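Local atomic coordinates of extracellular solute-binding protein, family 1 (Bifidobacterium longum subsp. infantis ATCC 15697, PDB entry 3OMB), a protein that probably binds a solute, perhaps a carbohydrate, outside the cell for delivery to an ABC transporter, and carries a bound magnesium ion. Residues A[43-48]-A[75-80]; A[50-55]-A[416-421]; A[98-103]-A[421-426]. All blocks are in the same frame, centred on the assembly; numbering follows the deposited sequence.

Interaction 1: A[43-48]-A[75-80]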
loop_
_atom_site.group_PDB
_atom_site.type_symbol
_atom_site.label_atom_id
_atom_site.label_comp_id
_atom_site.label_asym_id
_atom_site.label_seq_id
_atom_site.Cartn_x
_atom_site.Cartn_y
_atom_site.Cartn_z
ATOM N N THR A 43 -24.214 2.234 -16.454
ATOM C CA THR A 43 -23.490 1.037 -16.017
ATOM C C THR A 43 -22.233 1.439 -15.270
ATOM O O THR A 43 -21.497 2.323 -15.701
ATOM C CB THR A 43 -23.107 0.114 -17.194
ATOM O OG1 THR A 43 -22.482 0.887 -18.221
ATOM C CG2 THR A 43 -24.347 -0.565 -17.776
ATOM N N VAL A 44 -22.001 0.802 -14.134
ATOM C CA VAL A 44 -20.848 1.095 -13.301
ATOM C C VAL A 44 -20.222 -0.206 -12.873
ATOM O O VAL A 44 -20.853 -1.005 -12.176
ATOM C CB VAL A 44 -21.245 1.870 -12.033
ATOM C CG1 VAL A 44 -19.999 2.206 -11.194
ATOM C CG2 VAL A 44 -21.999 3.130 -12.396
ATOM N N LEU A 45 -18.981 -0.421 -13.288
ATOM C CA LEU A 45 -18.196 -1.540 -12.791
ATOM C C LEU A 45 -17.547 -1.088 -11.461
ATOM O O LEU A 45 -17.058 0.026 -11.374
ATOM C CB LEU A 45 -17.121 -1.911 -13.805
ATOM C CG LEU A 45 -16.124 -2.914 -13.228
ATOM C CD1 LEU A 45 -16.389 -4.284 -13.786
ATOM C CD2 LEU A 45 -14.707 -2.440 -13.478
ATOM N N VAL A 46 -17.577 -1.946 -10.440
ATOM C CA VAL A 46 -17.026 -1.634 -9.119
ATOM C C VAL A 46 -16.317 -2.873 -8.543
ATOM O O VAL A 46 -16.905 -3.949 -8.395
ATOM C CB VAL A 46 -18.113 -1.098 -8.113
ATOM C CG1 VAL A 46 -19.308 -2.064 -7.970
ATOM C CG2 VAL A 46 -17.491 -0.794 -6.773
ATOM N N LYS A 47 -15.047 -2.707 -8.239
ATOM C CA LYS A 47 -14.272 -3.739 -7.560
ATOM C C LYS A 47 -14.636 -3.737 -6.079
ATOM O O LYS A 47 -14.792 -2.666 -5.483
ATOM C CB LYS A 47 -12.786 -3.452 -7.728
ATOM C CG LYS A 47 -11.882 -4.612 -7.311
ATOM C CD LYS A 47 -10.448 -4.157 -7.210
ATOM C CE LYS A 47 -9.694 -4.447 -8.480
ATOM N NZ LYS A 47 -8.407 -3.686 -8.494
ATOM N N LYS A 48 -14.768 -4.936 -5.510
ATOM C CA LYS A 48 -15.196 -5.151 -4.120
ATOM C C LYS A 48 -14.213 -6.047 -3.355
ATOM O O LYS A 48 -13.483 -6.838 -3.959
ATOM C CB LYS A 48 -16.565 -5.848 -4.093
ATOM C CG LYS A 48 -17.651 -5.245 -4.991
ATOM C CD LYS A 48 -18.235 -3.946 -4.412
ATOM C CE LYS A 48 -18.986 -4.172 -3.089
ATOM N NZ LYS A 48 -20.102 -5.148 -3.184
ATOM N N GLN A 75 -22.076 -3.414 -11.668
ATOM C CA GLN A 75 -21.448 -4.670 -12.014
ATOM C C GLN A 75 -20.333 -4.920 -11.002
ATOM O O GLN A 75 -19.260 -4.357 -11.119
ATOM C CB GLN A 75 -20.931 -4.616 -13.454
ATOM C CG GLN A 75 -20.540 -5.954 -14.026
ATOM C CD GLN A 75 -19.540 -5.828 -15.180
ATOM O OE1 GLN A 75 -18.739 -6.735 -15.398
ATOM N NE2 GLN A 75 -19.581 -4.706 -15.917
ATOM N N GLU A 76 -20.602 -5.761 -10.009
ATOM C CA GLU A 76 -19.683 -5.944 -8.891
ATOM C C GLU A 76 -18.707 -7.059 -9.159
ATOM O O GLU A 76 -19.121 -8.152 -9.508
ATOM C CB GLU A 76 -20.451 -6.269 -7.619
ATOM C CG GLU A 76 -21.531 -5.253 -7.313
ATOM C CD GLU A 76 -22.411 -5.679 -6.153
ATOM O OE1 GLU A 76 -21.935 -5.665 -5.001
ATOM O OE2 GLU A 76 -23.580 -6.014 -6.393
ATOM N N VAL A 77 -17.418 -6.783 -8.986
ATOM C CA VAL A 77 -16.393 -7.798 -9.191
ATOM C C VAL A 77 -15.412 -7.799 -8.021
ATOM O O VAL A 77 -14.981 -6.744 -7.589
ATOM C CB VAL A 77 -15.624 -7.609 -10.551
ATOM C CG1 VAL A 77 -16.526 -7.928 -11.753
ATOM C CG2 VAL A 77 -14.997 -6.197 -10.666
ATOM N N THR A 78 -15.061 -8.976 -7.508
ATOM C CA THR A 78 -14.043 -9.058 -6.447
ATOM C C THR A 78 -12.635 -8.877 -7.028
ATOM O O THR A 78 -12.442 -8.956 -8.247
ATOM C CB THR A 78 -14.098 -10.385 -5.678
ATOM O OG1 THR A 78 -13.889 -11.458 -6.601
ATOM C CG2 THR A 78 -15.448 -10.566 -4.981
ATOM N N ARG A 79 -11.660 -8.644 -6.149
ATOM C CA ARG A 79 -10.275 -8.416 -6.555
ATOM C C ARG A 79 -9.753 -9.522 -7.452
ATOM O O ARG A 79 -9.055 -9.258 -8.432
ATOM C CB ARG A 79 -9.364 -8.286 -5.334
ATOM C CG ARG A 79 -9.577 -7.013 -4.523
ATOM C CD ARG A 79 -8.600 -6.984 -3.353
ATOM N NE ARG A 79 -8.724 -5.787 -2.526
ATOM C CZ ARG A 79 -8.089 -4.635 -2.745
ATOM N NH1 ARG A 79 -8.265 -3.616 -1.906
ATOM N NH2 ARG A 79 -7.281 -4.491 -3.798
ATOM N N GLU A 80 -10.131 -10.749 -7.109
ATOM C CA GLU A 80 -9.594 -11.981 -7.703
ATOM C C GLU A 80 -10.358 -12.366 -8.971
ATOM O O GLU A 80 -9.762 -12.836 -9.944
ATOM C CB GLU A 80 -9.674 -13.096 -6.657
ATOM C CG GLU A 80 -10.159 -12.546 -5.288
ATOM C CD GLU A 80 -9.721 -13.366 -4.079
ATOM O OE1 GLU A 80 -9.985 -14.592 -4.036
ATOM O OE2 GLU A 80 -9.138 -12.767 -3.147
#

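Interaction 2: A[50-55]-A[416-421]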
loop_
_atom_site.group_PDB
_atom_site.type_symbol
_atom_site.label_atom_id
_atom_site.label_comp_id
_atom_site.label_asym_id
_atom_site.label_seq_id
_atom_site.Cartn_x
_atom_site.Cartn_y
_atom_site.Cartn_z
ATOM N N ALA A 50 -14.292 -9.276 -0.766
ATOM C CA ALA A 50 -15.285 -10.325 -0.434
ATOM C C ALA A 50 -16.089 -10.080 0.856
ATOM O O ALA A 50 -17.189 -10.587 1.000
ATOM C CB ALA A 50 -14.621 -11.730 -0.381
ATOM N N ASN A 51 -15.554 -9.306 1.792
ATOM C CA ASN A 51 -16.289 -9.077 3.045
ATOM C C ASN A 51 -17.359 -7.973 2.972
ATOM O O ASN A 51 -18.003 -7.652 3.968
ATOM C CB ASN A 51 -15.318 -8.846 4.213
ATOM C CG ASN A 51 -14.546 -7.556 4.093
ATOM O OD1 ASN A 51 -14.685 -6.804 3.121
ATOM N ND2 ASN A 51 -13.722 -7.282 5.095
ATOM N N GLN A 52 -17.552 -7.413 1.784
ATOM C CA GLN A 52 -18.492 -6.329 1.603
ATOM C C GLN A 52 -19.900 -6.770 1.208
ATOM O O GLN A 52 -20.112 -7.721 0.455
ATOM C CB GLN A 52 -17.944 -5.299 0.605
ATOM C CG GLN A 52 -16.752 -4.544 1.162
ATOM C CD GLN A 52 -15.931 -3.864 0.095
ATOM O OE1 GLN A 52 -16.260 -3.909 -1.093
ATOM N NE2 GLN A 52 -14.857 -3.213 0.512
ATOM N N GLU A 53 -20.859 -6.049 1.762
ATOM C CA GLU A 53 -22.256 -6.104 1.373
ATOM C C GLU A 53 -22.430 -5.794 -0.134
ATOM O O GLU A 53 -21.594 -5.110 -0.749
ATOM C CB GLU A 53 -22.947 -5.084 2.288
ATOM C CG GLU A 53 -24.256 -4.449 1.896
ATOM C CD GLU A 53 -24.960 -3.843 3.125
ATOM O OE1 GLU A 53 -24.903 -2.600 3.332
ATOM O OE2 GLU A 53 -25.547 -4.632 3.913
ATOM N N LYS A 54 -23.489 -6.323 -0.735
ATOM C CA LYS A 54 -23.807 -6.013 -2.141
ATOM C C LYS A 54 -24.234 -4.550 -2.272
ATOM O O LYS A 54 -24.849 -4.000 -1.347
ATOM C CB LYS A 54 -24.905 -6.933 -2.699
ATOM C CG LYS A 54 -24.524 -8.407 -2.752
ATOM C CD LYS A 54 -25.545 -9.220 -3.584
ATOM C CE LYS A 54 -25.122 -10.704 -3.774
ATOM N NZ LYS A 54 -25.357 -11.549 -2.544
HETATM N N MSE A 55 -23.896 -3.940 -3.413
HETATM C CA MSE A 55 -24.241 -2.543 -3.727
HETATM C C MSE A 55 -25.732 -2.305 -3.559
HETATM O O MSE A 55 -26.152 -1.279 -3.029
HETATM C CB MSE A 55 -23.862 -2.164 -5.177
HETATM C CG MSE A 55 -22.386 -2.282 -5.556
HETATM SE SE MSE A 55 -21.180 -1.402 -4.305
HETATM C CE MSE A 55 -21.947 0.386 -4.346
ATOM N N PRO A 416 -20.354 -2.215 5.154
ATOM C CA PRO A 416 -21.419 -1.419 4.516
ATOM C C PRO A 416 -20.928 -0.447 3.430
ATOM O O PRO A 416 -21.717 0.364 2.913
ATOM C CB PRO A 416 -22.048 -0.671 5.697
ATOM C CG PRO A 416 -20.944 -0.511 6.668
ATOM C CD PRO A 416 -20.018 -1.703 6.494
ATOM N N GLY A 417 -19.646 -0.513 3.093
ATOM C CA GLY A 417 -19.101 0.343 2.051
ATOM C C GLY A 417 -17.983 -0.303 1.268
ATOM O O GLY A 417 -17.827 -1.524 1.289
ATOM N N LEU A 418 -17.213 0.526 0.569
ATOM C CA LEU A 418 -16.079 0.072 -0.230
ATOM C C LEU A 418 -14.741 0.131 0.510
ATOM O O LEU A 418 -13.732 -0.395 0.020
ATOM C CB LEU A 418 -15.988 0.899 -1.511
ATOM C CG LEU A 418 -17.149 0.698 -2.483
ATOM C CD1 LEU A 418 -17.003 1.627 -3.661
ATOM C CD2 LEU A 418 -17.244 -0.758 -2.955
ATOM N N SER A 419 -14.728 0.802 1.665
ATOM C CA SER A 419 -13.534 0.842 2.524
ATOM C C SER A 419 -12.352 1.383 1.716
ATOM O O SER A 419 -12.490 2.423 1.043
ATOM C CB SER A 419 -13.250 -0.548 3.136
ATOM O OG SER A 419 -12.268 -0.447 4.169
ATOM N N GLU A 420 -11.213 0.696 1.738
ATOM C CA GLU A 420 -10.050 1.201 1.010
ATOM C C GLU A 420 -10.233 1.242 -0.535
ATOM O O GLU A 420 -9.420 1.841 -1.232
ATOM C CB GLU A 420 -8.750 0.462 1.409
ATOM C CG GLU A 420 -8.492 -0.854 0.648
ATOM C CD GLU A 420 -9.233 -2.060 1.221
ATOM O OE1 GLU A 420 -9.905 -1.908 2.256
ATOM O OE2 GLU A 420 -9.139 -3.170 0.630
ATOM N N LEU A 421 -11.291 0.611 -1.050
ATOM C CA LEU A 421 -11.611 0.647 -2.487
ATOM C C LEU A 421 -12.552 1.792 -2.853
ATOM O O LEU A 421 -13.194 1.768 -3.911
ATOM C CB LEU A 421 -12.207 -0.687 -2.951
ATOM C CG LEU A 421 -11.223 -1.861 -2.967
ATOM C CD1 LEU A 421 -11.969 -3.174 -2.935
ATOM C CD2 LEU A 421 -10.271 -1.790 -4.181
#

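Interaction 3: A[98-103]-A[421-426]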
loop_
_atom_site.group_PDB
_atom_site.type_symbol
_atom_site.label_atom_id
_atom_site.label_comp_id
_atom_site.label_asym_id
_atom_site.label_seq_id
_atom_site.Cartn_x
_atom_site.Cartn_y
_atom_site.Cartn_z
ATOM N N VAL A 98 -19.001 3.849 -16.236
ATOM C CA VAL A 98 -18.173 4.329 -15.150
ATOM C C VAL A 98 -17.480 3.105 -14.552
ATOM O O VAL A 98 -18.098 2.055 -14.379
ATOM C CB VAL A 98 -19.013 5.074 -14.076
ATOM C CG1 VAL A 98 -18.146 5.491 -12.844
ATOM C CG2 VAL A 98 -19.733 6.287 -14.688
ATOM N N ASN A 99 -16.195 3.245 -14.241
ATOM C CA ASN A 99 -15.414 2.119 -13.762
ATOM C C ASN A 99 -14.653 2.511 -12.513
ATOM O O ASN A 99 -13.858 3.458 -12.529
ATOM C CB ASN A 99 -14.456 1.652 -14.848
ATOM C CG ASN A 99 -15.170 1.248 -16.104
ATOM O OD1 ASN A 99 -15.572 0.110 -16.237
ATOM N ND2 ASN A 99 -15.364 2.188 -17.019
ATOM N N LEU A 100 -14.915 1.776 -11.435
ATOM C CA LEU A 100 -14.303 2.037 -10.139
ATOM C C LEU A 100 -13.238 0.988 -9.836
ATOM O O LEU A 100 -13.549 -0.188 -9.660
ATOM C CB LEU A 100 -15.368 2.092 -9.021
ATOM C CG LEU A 100 -16.604 2.973 -9.277
ATOM C CD1 LEU A 100 -17.479 3.031 -8.037
ATOM C CD2 LEU A 100 -16.247 4.396 -9.740
ATOM N N ASN A 101 -11.986 1.433 -9.781
ATOM C CA ASN A 101 -10.834 0.567 -9.588
ATOM C C ASN A 101 -10.817 -0.568 -10.598
ATOM O O ASN A 101 -10.489 -1.698 -10.260
ATOM C CB ASN A 101 -10.764 0.014 -8.160
ATOM C CG ASN A 101 -10.292 1.046 -7.155
ATOM O OD1 ASN A 101 -9.184 1.557 -7.252
ATOM N ND2 ASN A 101 -11.126 1.336 -6.172
ATOM N N GLY A 102 -11.203 -0.258 -11.830
ATOM C CA GLY A 102 -11.193 -1.248 -12.905
ATOM C C GLY A 102 -9.913 -1.212 -13.708
ATOM O O GLY A 102 -9.306 -2.247 -13.942
ATOM N N TYR A 103 -9.492 -0.010 -14.088
ATOM C CA TYR A 103 -8.437 0.190 -15.077
ATOM C C TYR A 103 -7.449 1.241 -14.651
ATOM O O TYR A 103 -7.760 2.105 -13.852
ATOM C CB TYR A 103 -9.070 0.651 -16.387
ATOM C CG TYR A 103 -10.136 -0.289 -16.863
ATOM C CD1 TYR A 103 -9.799 -1.510 -17.431
ATOM C CD2 TYR A 103 -11.483 0.025 -16.703
ATOM C CE1 TYR A 103 -10.782 -2.398 -17.836
ATOM C CE2 TYR A 103 -12.477 -0.853 -17.122
ATOM C CZ TYR A 103 -12.120 -2.056 -17.693
ATOM O OH TYR A 103 -13.088 -2.931 -18.108
ATOM N N LEU A 421 -11.291 0.611 -1.050
ATOM C CA LEU A 421 -11.611 0.647 -2.487
ATOM C C LEU A 421 -12.552 1.792 -2.853
ATOM O O LEU A 421 -13.194 1.768 -3.911
ATOM C CB LEU A 421 -12.207 -0.687 -2.951
ATOM C CG LEU A 421 -11.223 -1.861 -2.967
ATOM C CD1 LEU A 421 -11.969 -3.174 -2.935
ATOM C CD2 LEU A 421 -10.271 -1.790 -4.181
ATOM N N LEU A 422 -12.630 2.806 -1.991
ATOM C CA LEU A 422 -13.480 3.946 -2.286
ATOM C C LEU A 422 -12.881 4.671 -3.495
ATOM O O LEU A 422 -11.658 4.644 -3.738
ATOM C CB LEU A 422 -13.568 4.889 -1.091
ATOM C CG LEU A 422 -12.499 5.992 -1.015
ATOM C CD1 LEU A 422 -12.948 7.129 -0.097
ATOM C CD2 LEU A 422 -11.183 5.433 -0.563
ATOM N N VAL A 423 -13.750 5.293 -4.268
ATOM C CA VAL A 423 -13.304 6.099 -5.369
ATOM C C VAL A 423 -13.948 7.457 -5.101
ATOM O O VAL A 423 -15.149 7.640 -5.271
ATOM C CB VAL A 423 -13.744 5.450 -6.684
ATOM C CG1 VAL A 423 -13.380 6.302 -7.853
ATOM C CG2 VAL A 423 -13.072 4.096 -6.835
ATOM N N GLY A 424 -13.141 8.400 -4.647
ATOM C CA GLY A 424 -13.639 9.646 -4.077
ATOM C C GLY A 424 -12.481 10.164 -3.260
ATOM O O GLY A 424 -11.356 9.722 -3.453
ATOM N N TRP A 425 -12.727 11.106 -2.367
ATOM C CA TRP A 425 -11.649 11.618 -1.538
ATOM C C TRP A 425 -12.210 12.140 -0.220
ATOM O O TRP A 425 -13.283 12.708 -0.196
ATOM C CB TRP A 425 -10.824 12.680 -2.265
ATOM C CG TRP A 425 -11.476 14.043 -2.399
ATOM C CD1 TRP A 425 -12.615 14.342 -3.103
ATOM C CD2 TRP A 425 -11.019 15.280 -1.827
ATOM N NE1 TRP A 425 -12.884 15.684 -3.012
ATOM C CE2 TRP A 425 -11.937 16.283 -2.218
ATOM C CE3 TRP A 425 -9.932 15.636 -1.009
ATOM C CZ2 TRP A 425 -11.795 17.632 -1.840
ATOM C CZ3 TRP A 425 -9.788 16.991 -0.626
ATOM C CH2 TRP A 425 -10.724 17.965 -1.037
ATOM N N ILE A 426 -11.489 11.897 0.872
ATOM C CA ILE A 426 -11.881 12.402 2.184
ATOM C C ILE A 426 -11.110 13.685 2.375
ATOM O O ILE A 426 -9.869 13.648 2.465
ATOM C CB ILE A 426 -11.512 11.440 3.345
ATOM C CG1 ILE A 426 -12.133 10.046 3.152
ATOM C CG2 ILE A 426 -11.941 12.042 4.718
ATOM C CD1 ILE A 426 -13.614 10.030 3.167
HETATM O O HOH W 1 -9.468 2.752 -3.914
#

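Interaction 1: A[43-48]-A[75-80]
Lys48 curls back over the neighbouring strand 75-78 to reach Glu76. Its CB starts 3.9 Å from Val77 O, and CG runs past Glu76 CB at 4.0 Å. Bends at chi2 (-76°), chi3 and chi4 then fold the chain toward the carboxylate: CD and CE close on Glu76 OE1, CE to 3.8 Å, and NZ ends in a salt bridge with OE1 at 2.6 Å, meeting that oxygen almost head-on. Both ends have a second partner, because NZ also donates to Glu53 O while Glu76 OE1 accepts from Met55 N, so the buried ammonium is held from more than one direction. On the same face Val46 CG1 lies side by side with Glu76 CG, 3.9 Å apart. Across the sheet, Leu45 CD1 fits between the Gln75 amide and Val77 CG2, 3.9 Å from the latter. Beneath the side chains runs a parallel ladder in which Gln75 N donates to Val44 O, Val46 N to Gln75 O, Val77 N to Val46 O (2.9 Å) and Lys48 N to Val77 O. At its end Thr78 takes the N-cap position of helix 79-92. The two strands belong to one beta-alpha-beta unit, joined through helix 59-68, and begin the 2-1-3-n strand order (n the antiparallel strand 352-356) of type II solute-binding proteins.

Interaction 2: A[50-55]-A[416-421]
Glu53 and Pro416 mark where the two irregular backbones come nearest, with their CA atoms 5.7 Å apart. Just after Pro416, the 416-421 loop closes a turn in which Leu421 N donates to Leu418 O at 2.8 Å. Gln52 is the residue that reaches into this loop. Its CG stands beside its own backbone N (chi1 -69°), and the chain runs on extended, laying its aliphatic part along the Gly417 carbonyl, whose O is 3.2 Å from CG and equally close to CD. The amide at its end divides its two atoms between the loops. NE2 makes a weak, bent hydrogen bond to Leu418 O (3.1 Å, 123° at the hydrogen), the same oxygen that closes the turn, whereas OE1 accepts from Asn49 N in its own loop. Cut back to an alanine here, the position would probably leave Asn49 N without that acceptor, remove the weak bond to Leu418 O and open a gap beside the Gly417 carbonyl. Leu418 crosses Gln52 at about a right angle, its CD2 3.8 Å from Gln52 OE1, and the same methyl meets the selenium of Met55, modelled as selenomethionine, at 4.2 Å between SE and CD2. Lys48 and Val46 of strand 41-48 pack against Leu418 as well, seating the loop on the sheet. One residue on from Gln52, Glu53 lies across Pro416 with OE1 3.9 Å from Pro416 CA, while Leu406 and Leu409 of helix 403-411 back the proline ring. Here the loop following the first strand meets chain from some 360 residues later, consistent with the discontinuous lobes of the two-lobed periplasmic-binding-protein fold.

Interaction 3: A[98-103]-A[421-426]
Asn101 and Val423 slide past each other in opposite directions, the amide end of one drawn alongside a methyl of the other, with Asn101 ND2 3.4 Å from Val423 CG2. That methyl is shared: it also touches Leu100 CB at 3.8 Å, so it sits against two successive residues of the 98-103 segment. Val423 holds CG1 anti to its backbone N (chi1 176°), and this branch meets Leu100 CD2, 3.9 Å from CG1. The two side chains thus meet obliquely through both valine methyls. Leu354 of strand 352-356 packs on Leu100 and Val423 alike. Strand 98-100 is the third in sequence of the sheet's 2-1-3-n order, lying between strands 41-48 and 352-356, and here a loop from the late part of the chain is laid at its C-terminal end, consistent with the lobe of a type II binding protein, which is built from separate stretches of the chain. Past the strand, Asn101 adopts a left-handed backbone conformation (phi 53°, psi 39°), and its side chain is directed at the loop. Leu421 crosses the amide obliquely, bringing CD2 to 3.8 Å from ND2. One water joins the amide to the loop backbone between its two apolar neighbours, Leu421 and Val423: it accepts from Asn101 ND2 at 3.1 Å and lies 2.9 Å from Leu422 O, to which it can donate.

The three contacts cluster in one lobe, away from the magnesium site. Interactions 2 and 3 each lie about 10 Å, centre to centre, from interaction 1, and about 12 Å from one another. Along the chain interaction 1 closes before interaction 3 opens, while the segments of interaction 2 alternate with those of both. Interactions 1 and 3 meet on one sheet, where Leu45 exchanges backbone hydrogen bonds with Val98 and Leu100. Interactions 1 and 2 join through the Arg79–Glu420 salt bridge. Interactions 2 and 3 share Leu421, so one late loop touches both the loop after the first strand and the end of strand 98-100, consistent with a single lobe built from discontinuous chain.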